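Local coordinates for protein 3,6-diketocamphane 1,6-monooxygenase (Pseudomonas putida, PDB 4UWM) that uses reduced FMN and molecular oxygen to convert a diketone of (-)-camphor into its lactone, a Baeyer-Villiger step in the breakdown of (-)-camphor, at residues His10-Pro15 with Gly278-Arg283; Tyr284-Trp289 with Ala309-Leu314; Thr258-Asp263 with Arg270-Gly275. All coordinates share one frame; numbering follows the deposited sequence.

The chain leaves the first strand of the barrel, 4-9, through the loop 10-15, which carries the FMN-binding H10 and meets its partner in interaction 1 only after about 260 residues. Most of the barrel is built before strand 254-261, whose end lies in 258-263; interaction 3 then closes a short loop by folding the next helix, 265-274, back on that strand. Helix 276-291 follows, and its first half completes the large loop of interaction 1, inside which interaction 3 is nested. Its second half opens interaction 2, in series with the others, and meets the start of helix 311-317. Helix 276-291 thus joins the flavin-side loop to helix 311-317.

Interaction 1. Residues His10-Pro15 with Gly278-Arg283; sequences HPYMRP and GYCFER. With FMN (flavin mononucleotide), chain C.
R283 NH1 donates to two oxygens, Y279 OH at 2.8 Å (146°) and a water, also at 2.8 Å, and the water donates on to the carbonyl O of P15. Y279, one turn back on helix 276-291, offers its OH from about 21° out of the guanidinium plane, while the water is at the edge of that plane. The apolar, puckered ring of P15 lies over one face of the guanidinium, its CD 3.9 Å from R283 NH1. The other amino group, NH2, forms a salt bridge with E181 of the second subunit, so an arginine long enough to span loop and neighbour suits this place at the dimer interface. The bent R14 chain crosses Y279 at about a right angle, with R14 CD 3.8 Å from Y279 CE2, and its NH2 is in a salt bridge with D353. Further in, the C280 side chain leaves the helix toward the loop, and its SG stands 4.7 Å from the centroid of the Y12 ring, an oblique sulfur-aromatic contact; a small thiol fits where the helix comes close. The loop itself follows the first strand of the TIM barrel, at the strand's C-terminal end, where the flavin of this luciferase-like family is bound, and it turns through a cis peptide between H10 and P11. H10 NE2 donates to FMN N5 at 2.8 Å (153°). Y12 OH lies 3.8 Å above the imidazole, over its centre, and E347 bonds H10 ND1, so the ring is held both at its far nitrogen and over a face.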
loop_
_atom_site.group_PDB
_atom_site.type_symbol
_atom_site.label_atom_id
_atom_site.label_comp_id
_atom_site.label_asym_id
_atom_site.label_seq_id
_atom_site.Cartn_x
_atom_site.Cartn_y
_atom_site.Cartn_z
ATOM N N HIS A 10 -14.319 -1.884 8.959
ATOM C CA HIS A 10 -13.344 -2.011 10.038
ATOM C C HIS A 10 -12.115 -2.896 9.825
ATOM O O HIS A 10 -11.015 -2.492 10.214
ATOM C CB HIS A 10 -13.988 -2.260 11.398
ATOM C CG HIS A 10 -14.401 -1.004 12.071
ATOM N ND1 HIS A 10 -15.682 -0.505 11.992
ATOM C CD2 HIS A 10 -13.686 -0.101 12.784
ATOM C CE1 HIS A 10 -15.744 0.639 12.649
ATOM N NE2 HIS A 10 -14.548 0.906 13.138
ATOM N N PRO A 11 -12.270 -4.099 9.279
ATOM C CA PRO A 11 -13.551 -4.767 9.062
ATOM C C PRO A 11 -13.945 -5.551 10.317
ATOM O O PRO A 11 -13.284 -5.417 11.359
ATOM C CB PRO A 11 -13.226 -5.731 7.940
ATOM C CG PRO A 11 -11.821 -6.136 8.247
ATOM C CD PRO A 11 -11.145 -4.875 8.740
ATOM N N TYR A 12 -15.023 -6.331 10.237
ATOM C CA TYR A 12 -15.296 -7.335 11.271
ATOM C C TYR A 12 -15.406 -8.701 10.583
ATOM O O TYR A 12 -16.510 -9.152 10.244
ATOM C CB TYR A 12 -16.589 -7.017 12.049
ATOM C CG TYR A 12 -16.489 -5.770 12.913
ATOM C CD1 TYR A 12 -15.662 -5.752 14.039
ATOM C CD2 TYR A 12 -17.214 -4.617 12.608
ATOM C CE1 TYR A 12 -15.549 -4.615 14.828
ATOM C CE2 TYR A 12 -17.103 -3.472 13.403
ATOM C CZ TYR A 12 -16.275 -3.491 14.512
ATOM O OH TYR A 12 -16.138 -2.388 15.328
ATOM N N MET A 13 -14.259 -9.316 10.350
ATOM C CA MET A 13 -14.181 -10.594 9.650
ATOM C C MET A 13 -14.174 -11.702 10.686
ATOM O O MET A 13 -13.410 -11.635 11.653
ATOM C CB MET A 13 -12.898 -10.709 8.809
ATOM C CG MET A 13 -12.700 -9.699 7.678
ATOM S SD MET A 13 -14.051 -9.651 6.464
ATOM C CE MET A 13 -13.869 -11.211 5.635
ATOM N N ARG A 14 -14.983 -12.752 10.474
ATOM C CA ARG A 14 -14.994 -13.909 11.387
ATOM C C ARG A 14 -13.597 -14.467 11.594
ATOM O O ARG A 14 -12.846 -14.649 10.627
ATOM C CB ARG A 14 -15.893 -15.045 10.864
ATOM C CG ARG A 14 -17.379 -14.766 10.879
ATOM C CD ARG A 14 -18.169 -16.073 10.857
ATOM N NE ARG A 14 -17.834 -16.918 9.712
ATOM C CZ ARG A 14 -18.355 -16.783 8.492
ATOM N NH1 ARG A 14 -19.240 -15.828 8.247
ATOM N NH2 ARG A 14 -17.980 -17.601 7.508
ATOM N N PRO A 15 -13.222 -14.763 12.854
ATOM C CA PRO A 15 -11.915 -15.373 13.068
ATOM C C PRO A 15 -11.730 -16.624 12.214
ATOM O O PRO A 15 -12.655 -17.426 12.090
ATOM C CB PRO A 15 -11.935 -15.715 14.565
ATOM C CG PRO A 15 -12.752 -14.611 15.130
ATOM C CD PRO A 15 -13.868 -14.429 14.134
ATOM N N GLY A 278 -25.711 -10.211 14.065
ATOM C CA GLY A 278 -26.001 -10.793 15.368
ATOM C C GLY A 278 -24.893 -11.684 15.865
ATOM O O GLY A 278 -24.605 -11.692 17.056
ATOM N N TYR A 279 -24.264 -12.433 14.955
ATOM C CA TYR A 279 -23.136 -13.302 15.308
ATOM C C TYR A 279 -21.939 -12.520 15.890
ATOM O O TYR A 279 -21.374 -12.890 16.932
ATOM C CB TYR A 279 -22.680 -14.156 14.102
ATOM C CG TYR A 279 -21.531 -15.068 14.449
ATOM C CD1 TYR A 279 -21.742 -16.252 15.164
ATOM C CD2 TYR A 279 -20.217 -14.727 14.118
ATOM C CE1 TYR A 279 -20.680 -17.077 15.519
ATOM C CE2 TYR A 279 -19.157 -15.540 14.469
ATOM C CZ TYR A 279 -19.396 -16.719 15.162
ATOM O OH TYR A 279 -18.345 -17.530 15.501
ATOM N N CYS A 280 -21.557 -11.446 15.202
ATOM C CA CYS A 280 -20.407 -10.631 15.622
ATOM C C CYS A 280 -20.695 -9.997 16.985
ATOM O O CYS A 280 -19.892 -10.100 17.914
ATOM C CB CYS A 280 -20.131 -9.543 14.585
ATOM S SG CYS A 280 -18.741 -8.467 15.029
ATOM N N PHE A 281 -21.861 -9.368 17.103
ATOM C CA PHE A 281 -22.276 -8.751 18.368
ATOM C C PHE A 281 -22.336 -9.720 19.529
ATOM O O PHE A 281 -21.788 -9.439 20.585
ATOM C CB PHE A 281 -23.592 -7.995 18.217
ATOM C CG PHE A 281 -23.412 -6.580 17.755
ATOM C CD1 PHE A 281 -23.200 -5.564 18.676
ATOM C CD2 PHE A 281 -23.412 -6.268 16.402
ATOM C CE1 PHE A 281 -23.022 -4.255 18.262
ATOM C CE2 PHE A 281 -23.231 -4.960 15.980
ATOM C CZ PHE A 281 -23.039 -3.951 16.912
ATOM N N GLU A 282 -22.979 -10.867 19.329
ATOM C CA GLU A 282 -23.083 -11.895 20.375
ATOM C C GLU A 282 -21.740 -12.464 20.793
ATOM O O GLU A 282 -21.480 -12.639 21.986
ATOM C CB GLU A 282 -23.952 -13.051 19.884
ATOM C CG GLU A 282 -24.599 -13.871 20.977
ATOM C CD GLU A 282 -25.894 -13.248 21.432
ATOM O OE1 GLU A 282 -25.836 -12.326 22.270
ATOM O OE2 GLU A 282 -26.957 -13.660 20.923
ATOM N N ARG A 283 -20.885 -12.775 19.819
ATOM C CA ARG A 283 -19.625 -13.439 20.132
ATOM C C ARG A 283 -18.529 -12.491 20.589
ATOM O O ARG A 283 -17.687 -12.863 21.415
ATOM C CB ARG A 283 -19.122 -14.262 18.948
ATOM C CG ARG A 283 -17.840 -15.008 19.267
ATOM C CD ARG A 283 -17.312 -15.817 18.098
ATOM N NE ARG A 283 -15.946 -16.262 18.360
ATOM C CZ ARG A 283 -15.177 -16.897 17.482
ATOM N NH1 ARG A 283 -15.638 -17.183 16.263
ATOM N NH2 ARG A 283 -13.954 -17.259 17.835
HETATM N N1 FMN C . -11.018 4.892 15.598
HETATM C C2 FMN C . -10.770 5.115 14.275
HETATM O O2 FMN C . -9.838 5.878 13.945
HETATM N N3 FMN C . -11.497 4.548 13.293
HETATM C C4 FMN C . -12.519 3.722 13.548
HETATM O O4 FMN C . -13.160 3.226 12.599
HETATM C C4A FMN C . -12.861 3.416 14.966
HETATM N N5 FMN C . -13.874 2.587 15.305
HETATM C C5A FMN C . -14.170 2.321 16.602
HETATM C C6 FMN C . -15.227 1.463 16.915
HETATM C C7 FMN C . -15.547 1.178 18.242
HETATM C C7M FMN C . -16.692 0.248 18.559
HETATM C C8 FMN C . -14.744 1.804 19.334
HETATM C C8M FMN C . -15.043 1.533 20.783
HETATM C C9 FMN C . -13.692 2.660 19.025
HETATM C C9A FMN C . -13.369 2.950 17.701
HETATM N N10 FMN C . -12.300 3.827 17.380
HETATM C C10 FMN C . -12.023 4.073 16.009
HETATM C "C1'" FMN C . -11.485 4.441 18.445
HETATM C "C2'" FMN C . -11.959 5.846 18.785
HETATM O "O2'" FMN C . -12.126 6.565 17.565
HETATM C "C3'" FMN C . -10.943 6.564 19.669
HETATM O "O3'" FMN C . -11.314 6.367 21.041
HETATM C "C4'" FMN C . -10.871 8.052 19.319
HETATM O "O4'" FMN C . -10.076 8.246 18.142
HETATM C "C5'" FMN C . -10.334 8.916 20.455
HETATM O "O5'" FMN C . -11.485 9.408 21.129
HETATM P P FMN C . -11.459 10.612 22.184
HETATM O O1P FMN C . -10.465 11.620 21.701
HETATM O O2P FMN C . -12.882 11.071 22.086
HETATM O O3P FMN C . -11.088 9.930 23.472
HETATM O O HOH W 1 -14.918 -18.032 13.691
#

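Interaction 2. Residues Tyr284-Trp289 with Ala309-Leu314; sequences YLIPIW and ADLEFL
Two helices from the stretch of chain between strands 254-261 and 320-322 meet here: the second half of helix 276-291 and the capped N terminus of helix 311-317. I286 does nearly all the touching for the first. Its CG1 branch lies beside the backbone N (chi1 -76°) and continues almost straight, which carries CD1 across to the opening turn of the other helix. There CD1 rests 3.8 Å from L311 N and 4.3 Å from the carbonyl carbon of D310, with L311 CB alongside at 4.1 Å. One step back along the branch, CG1 meets L314 CD1 at 3.8 Å, the two side chains reaching toward each other tip to tip. An isoleucine suits the spot because the CG1-CD1 arm is long enough to reach the opening turn and is wholly apolar.

The turn it presses on is fixed by D310, the N-cap of helix 311-317: OD1 accepts from F313 N at 3.0 Å, and the N-H points almost directly at it (166°). The short carboxylate thus satisfies an amide of the first turn that has no earlier carbonyl to bond, while D310 O takes the amide of L314. The D310 CB bond points away from I286, so the carboxylate is turned from the side on which I286 packs. Opposite, helix 276-291 is kinked at P287, whose nitrogen carries no hydrogen and makes no bond to the turn before; bonding resumes at W289 N, which reaches L285 O. L314 also packs on F281 and Y298, and L311 on M273 of helix 265-274.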
loop_
_atom_site.group_PDB
_atom_site.type_symbol
_atom_site.label_atom_id
_atom_site.label_comp_id
_atom_site.label_asym_id
_atom_site.label_seq_id
_atom_site.Cartn_x
_atom_site.Cartn_y
_atom_site.Cartn_z
ATOM N N TYR A 284 -18.529 -11.281 20.038
ATOM C CA TYR A 284 -17.358 -10.407 20.129
ATOM C C TYR A 284 -17.677 -9.071 20.789
ATOM O O TYR A 284 -17.113 -8.750 21.829
ATOM C CB TYR A 284 -16.742 -10.190 18.713
ATOM C CG TYR A 284 -15.554 -9.234 18.677
ATOM C CD1 TYR A 284 -14.455 -9.426 19.510
ATOM C CD2 TYR A 284 -15.519 -8.166 17.778
ATOM C CE1 TYR A 284 -13.367 -8.567 19.473
ATOM C CE2 TYR A 284 -14.438 -7.292 17.744
ATOM C CZ TYR A 284 -13.367 -7.505 18.589
ATOM O OH TYR A 284 -12.280 -6.659 18.563
ATOM N N LEU A 285 -18.573 -8.298 20.183
ATOM C CA LEU A 285 -18.770 -6.908 20.601
ATOM C C LEU A 285 -19.486 -6.714 21.938
ATOM O O LEU A 285 -19.056 -5.888 22.754
ATOM C CB LEU A 285 -19.487 -6.095 19.508
ATOM C CG LEU A 285 -18.704 -5.874 18.208
ATOM C CD1 LEU A 285 -19.588 -5.227 17.160
ATOM C CD2 LEU A 285 -17.446 -5.048 18.459
ATOM N N ILE A 286 -20.592 -7.432 22.140
ATOM C CA ILE A 286 -21.395 -7.239 23.353
ATOM C C ILE A 286 -20.574 -7.510 24.609
ATOM O O ILE A 286 -20.542 -6.647 25.485
ATOM C CB ILE A 286 -22.759 -7.978 23.312
ATOM C CG1 ILE A 286 -23.727 -7.213 22.408
ATOM C CG2 ILE A 286 -23.363 -8.107 24.705
ATOM C CD1 ILE A 286 -24.868 -8.045 21.847
ATOM N N PRO A 287 -19.860 -8.661 24.689
ATOM C CA PRO A 287 -19.071 -8.883 25.906
ATOM C C PRO A 287 -18.062 -7.762 26.196
ATOM O O PRO A 287 -17.830 -7.441 27.361
ATOM C CB PRO A 287 -18.344 -10.197 25.616
ATOM C CG PRO A 287 -19.245 -10.921 24.688
ATOM C CD PRO A 287 -19.818 -9.844 23.803
ATOM N N ILE A 288 -17.473 -7.175 25.145
ATOM C CA ILE A 288 -16.545 -6.058 25.302
ATOM C C ILE A 288 -17.287 -4.810 25.780
ATOM O O ILE A 288 -16.915 -4.206 26.785
ATOM C CB ILE A 288 -15.780 -5.752 23.987
ATOM C CG1 ILE A 288 -14.856 -6.912 23.612
ATOM C CG2 ILE A 288 -14.991 -4.455 24.114
ATOM C CD1 ILE A 288 -14.133 -6.716 22.293
ATOM N N TRP A 289 -18.338 -4.436 25.050
ATOM C CA TRP A 289 -19.126 -3.258 25.361
ATOM C C TRP A 289 -19.683 -3.310 26.788
ATOM O O TRP A 289 -19.676 -2.296 27.497
ATOM C CB TRP A 289 -20.258 -3.087 24.350
ATOM C CG TRP A 289 -19.810 -2.675 22.999
ATOM C CD1 TRP A 289 -18.526 -2.690 22.519
ATOM C CD2 TRP A 289 -20.635 -2.199 21.919
ATOM N NE1 TRP A 289 -18.500 -2.241 21.219
ATOM C CE2 TRP A 289 -19.777 -1.932 20.826
ATOM C CE3 TRP A 289 -22.013 -1.970 21.771
ATOM C CZ2 TRP A 289 -20.249 -1.447 19.597
ATOM C CZ3 TRP A 289 -22.484 -1.480 20.542
ATOM C CH2 TRP A 289 -21.598 -1.218 19.476
ATOM N N ALA A 309 -28.978 -4.920 28.785
ATOM C CA ALA A 309 -28.649 -4.662 27.378
ATOM C C ALA A 309 -28.082 -5.919 26.717
ATOM O O ALA A 309 -26.959 -6.341 27.009
ATOM C CB ALA A 309 -27.682 -3.497 27.246
ATOM N N ASP A 310 -28.882 -6.521 25.843
ATOM C CA ASP A 310 -28.466 -7.692 25.081
ATOM C C ASP A 310 -28.753 -7.455 23.599
ATOM O O ASP A 310 -29.153 -6.358 23.206
ATOM C CB ASP A 310 -29.166 -8.960 25.599
ATOM C CG ASP A 310 -30.689 -8.881 25.514
ATOM O OD1 ASP A 310 -31.245 -8.070 24.736
ATOM O OD2 ASP A 310 -31.343 -9.656 26.235
ATOM N N LEU A 311 -28.559 -8.484 22.784
ATOM C CA LEU A 311 -28.674 -8.349 21.337
ATOM C C LEU A 311 -30.028 -7.791 20.906
ATOM O O LEU A 311 -30.088 -6.807 20.170
ATOM C CB LEU A 311 -28.388 -9.690 20.647
ATOM C CG LEU A 311 -28.478 -9.778 19.123
ATOM C CD1 LEU A 311 -27.659 -8.691 18.433
ATOM C CD2 LEU A 311 -28.031 -11.163 18.675
ATOM N N GLU A 312 -31.109 -8.408 21.384
ATOM C CA GLU A 312 -32.451 -7.990 21.003
ATOM C C GLU A 312 -32.757 -6.560 21.429
ATOM O O GLU A 312 -33.413 -5.820 20.694
ATOM C CB GLU A 312 -33.512 -8.959 21.554
ATOM C CG GLU A 312 -34.928 -8.634 21.099
ATOM C CD GLU A 312 -35.903 -9.784 21.282
ATOM O OE1 GLU A 312 -35.778 -10.537 22.274
ATOM O OE2 GLU A 312 -36.799 -9.930 20.422
ATOM N N PHE A 313 -32.267 -6.161 22.601
ATOM C CA PHE A 313 -32.391 -4.771 23.008
ATOM C C PHE A 313 -31.769 -3.830 21.965
ATOM O O PHE A 313 -32.383 -2.833 21.564
ATOM C CB PHE A 313 -31.766 -4.525 24.381
ATOM C CG PHE A 313 -31.519 -3.068 24.663
ATOM C CD1 PHE A 313 -32.582 -2.210 24.942
ATOM C CD2 PHE A 313 -30.231 -2.539 24.606
ATOM C CE1 PHE A 313 -32.364 -0.858 25.175
ATOM C CE2 PHE A 313 -30.009 -1.189 24.839
ATOM C CZ PHE A 313 -31.076 -0.347 25.124
ATOM N N LEU A 314 -30.548 -4.156 21.541
ATOM C CA LEU A 314 -29.823 -3.364 20.541
ATOM C C LEU A 314 -30.581 -3.340 19.219
ATOM O O LEU A 314 -30.795 -2.279 18.641
ATOM C CB LEU A 314 -28.388 -3.902 20.351
ATOM C CG LEU A 314 -27.408 -3.772 21.523
ATOM C CD1 LEU A 314 -26.075 -4.434 21.205
ATOM C CD2 LEU A 314 -27.186 -2.315 21.919
#

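Interaction 3. Residues Thr258-Asp263 with Arg270-Gly275; sequences TVFCAD and RLVMEG
F260 begins its contact at CB, 3.6 Å from V272 CG2, and that same methyl follows the side chain outward to CG at 3.9 Å and CD1 at 4.1 Å, lying oblique to the ring. With CG anti to the backbone N (chi1 -168°), the ring is carried alongside helix 265-274 toward L271. Its far rim, CE1, meets L271 CD1 at 3.6 Å, and CZ meets it at 3.8 Å; the methyl comes in at the ring edge, close to its plane, and L271 CB lies 3.7 Å from CE1. This is a beta-alpha unit of the barrel: strand 254-261 leads into helix 265-274, which folds back over it. Alternation along the strand sends F260 and A262 to the helix side, whereas V259 and C261 point away toward helix 356-369. Small A262 leaves room for L271 CD1, 4.4 Å from its CB. Replacing F260 with an alanine would remove the ring and would probably leave L271 without its aromatic neighbour, its branch freer to turn, with V272 keeping at most the touch at CB. W358 and S361 of helix 356-369, together with I277, also touch the F260 side chain.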
loop_
_atom_site.group_PDB
_atom_site.type_symbol
_atom_site.label_atom_id
_atom_site.label_comp_id
_atom_site.label_asym_id
_atom_site.label_seq_id
_atom_site.Cartn_x
_atom_site.Cartn_y
_atom_site.Cartn_z
ATOM N N THR A 258 -24.968 0.773 13.135
ATOM C CA THR A 258 -25.303 -0.558 12.643
ATOM C C THR A 258 -26.684 -0.444 11.980
ATOM O O THR A 258 -27.646 -0.003 12.619
ATOM C CB THR A 258 -25.316 -1.567 13.798
ATOM O OG1 THR A 258 -24.032 -1.567 14.433
ATOM C CG2 THR A 258 -25.667 -2.976 13.306
ATOM N N VAL A 259 -26.754 -0.790 10.695
ATOM C CA VAL A 259 -27.903 -0.489 9.844
ATOM C C VAL A 259 -28.216 -1.695 8.982
ATOM O O VAL A 259 -27.345 -2.218 8.292
ATOM C CB VAL A 259 -27.653 0.720 8.903
ATOM C CG1 VAL A 259 -28.920 1.099 8.151
ATOM C CG2 VAL A 259 -27.152 1.920 9.670
ATOM N N PHE A 260 -29.469 -2.150 9.027
ATOM C CA PHE A 260 -29.904 -3.210 8.126
ATOM C C PHE A 260 -31.349 -2.990 7.672
ATOM O O PHE A 260 -32.238 -2.697 8.484
ATOM C CB PHE A 260 -29.704 -4.597 8.736
ATOM C CG PHE A 260 -29.862 -5.716 7.737
ATOM C CD1 PHE A 260 -31.126 -6.235 7.438
ATOM C CD2 PHE A 260 -28.758 -6.235 7.075
ATOM C CE1 PHE A 260 -31.271 -7.255 6.510
ATOM C CE2 PHE A 260 -28.900 -7.253 6.142
ATOM C CZ PHE A 260 -30.157 -7.765 5.856
ATOM N N CYS A 261 -31.549 -3.118 6.365
ATOM C CA CYS A 261 -32.833 -2.851 5.736
ATOM C C CYS A 261 -33.323 -4.049 4.920
ATOM O O CYS A 261 -32.534 -4.703 4.250
ATOM C CB CYS A 261 -32.698 -1.629 4.835
ATOM S SG CYS A 261 -34.245 -0.814 4.439
ATOM N N ALA A 262 -34.625 -4.313 4.987
ATOM C CA ALA A 262 -35.262 -5.352 4.189
ATOM C C ALA A 262 -36.690 -4.912 3.834
ATOM O O ALA A 262 -37.108 -3.799 4.194
ATOM C CB ALA A 262 -35.256 -6.676 4.934
ATOM N N ASP A 263 -37.421 -5.773 3.122
ATOM C CA ASP A 263 -38.790 -5.465 2.692
ATOM C C ASP A 263 -39.745 -5.185 3.856
ATOM O O ASP A 263 -40.550 -4.257 3.787
ATOM C CB ASP A 263 -39.340 -6.568 1.784
ATOM C CG ASP A 263 -38.737 -6.526 0.391
ATOM O OD1 ASP A 263 -38.217 -5.460 0.004
ATOM O OD2 ASP A 263 -38.781 -7.553 -0.317
ATOM N N ARG A 270 -35.045 -10.339 11.768
ATOM C CA ARG A 270 -34.649 -11.748 11.753
ATOM C C ARG A 270 -33.275 -11.940 11.106
ATOM O O ARG A 270 -32.454 -12.699 11.612
ATOM C CB ARG A 270 -35.695 -12.618 11.052
ATOM C CG ARG A 270 -35.518 -14.108 11.318
ATOM C CD ARG A 270 -36.440 -14.956 10.451
ATOM N NE ARG A 270 -36.203 -14.744 9.025
ATOM C CZ ARG A 270 -35.121 -15.155 8.370
ATOM N NH1 ARG A 270 -34.152 -15.804 9.007
ATOM N NH2 ARG A 270 -35.005 -14.902 7.074
ATOM N N LEU A 271 -33.032 -11.247 9.999
ATOM C CA LEU A 271 -31.751 -11.330 9.302
ATOM C C LEU A 271 -30.582 -10.827 10.165
ATOM O O LEU A 271 -29.486 -11.393 10.124
ATOM C CB LEU A 271 -31.825 -10.597 7.956
ATOM C CG LEU A 271 -32.591 -11.329 6.840
ATOM C CD1 LEU A 271 -32.933 -10.382 5.699
ATOM C CD2 LEU A 271 -31.874 -12.568 6.321
ATOM N N VAL A 272 -30.841 -9.784 10.952
ATOM C CA VAL A 272 -29.875 -9.265 11.919
ATOM C C VAL A 272 -29.641 -10.272 13.034
ATOM O O VAL A 272 -28.504 -10.656 13.299
ATOM C CB VAL A 272 -30.328 -7.909 12.531
ATOM C CG1 VAL A 272 -29.409 -7.482 13.671
ATOM C CG2 VAL A 272 -30.403 -6.825 11.476
ATOM N N MET A 273 -30.720 -10.712 13.682
ATOM C CA MET A 273 -30.621 -11.641 14.811
ATOM C C MET A 273 -29.941 -12.949 14.429
ATOM O O MET A 273 -29.154 -13.507 15.208
ATOM C CB MET A 273 -32.012 -11.972 15.384
ATOM C CG MET A 273 -32.793 -10.806 15.964
ATOM S SD MET A 273 -32.099 -10.089 17.457
ATOM C CE MET A 273 -32.189 -11.450 18.620
ATOM N N GLU A 274 -30.258 -13.450 13.244
ATOM C CA GLU A 274 -29.802 -14.772 12.829
ATOM C C GLU A 274 -28.597 -14.748 11.894
ATOM O O GLU A 274 -28.048 -15.806 11.583
ATOM C CB GLU A 274 -30.965 -15.558 12.195
ATOM C CG GLU A 274 -32.019 -16.026 13.198
ATOM C CD GLU A 274 -33.205 -16.752 12.565
ATOM O OE1 GLU A 274 -33.138 -17.144 11.382
ATOM O OE2 GLU A 274 -34.223 -16.937 13.264
ATOM N N GLY A 275 -28.174 -13.559 11.457
ATOM C CA GLY A 275 -27.069 -13.452 10.495
ATOM C C GLY A 275 -25.720 -12.977 11.044
ATOM O O GLY A 275 -25.501 -12.990 12.256
#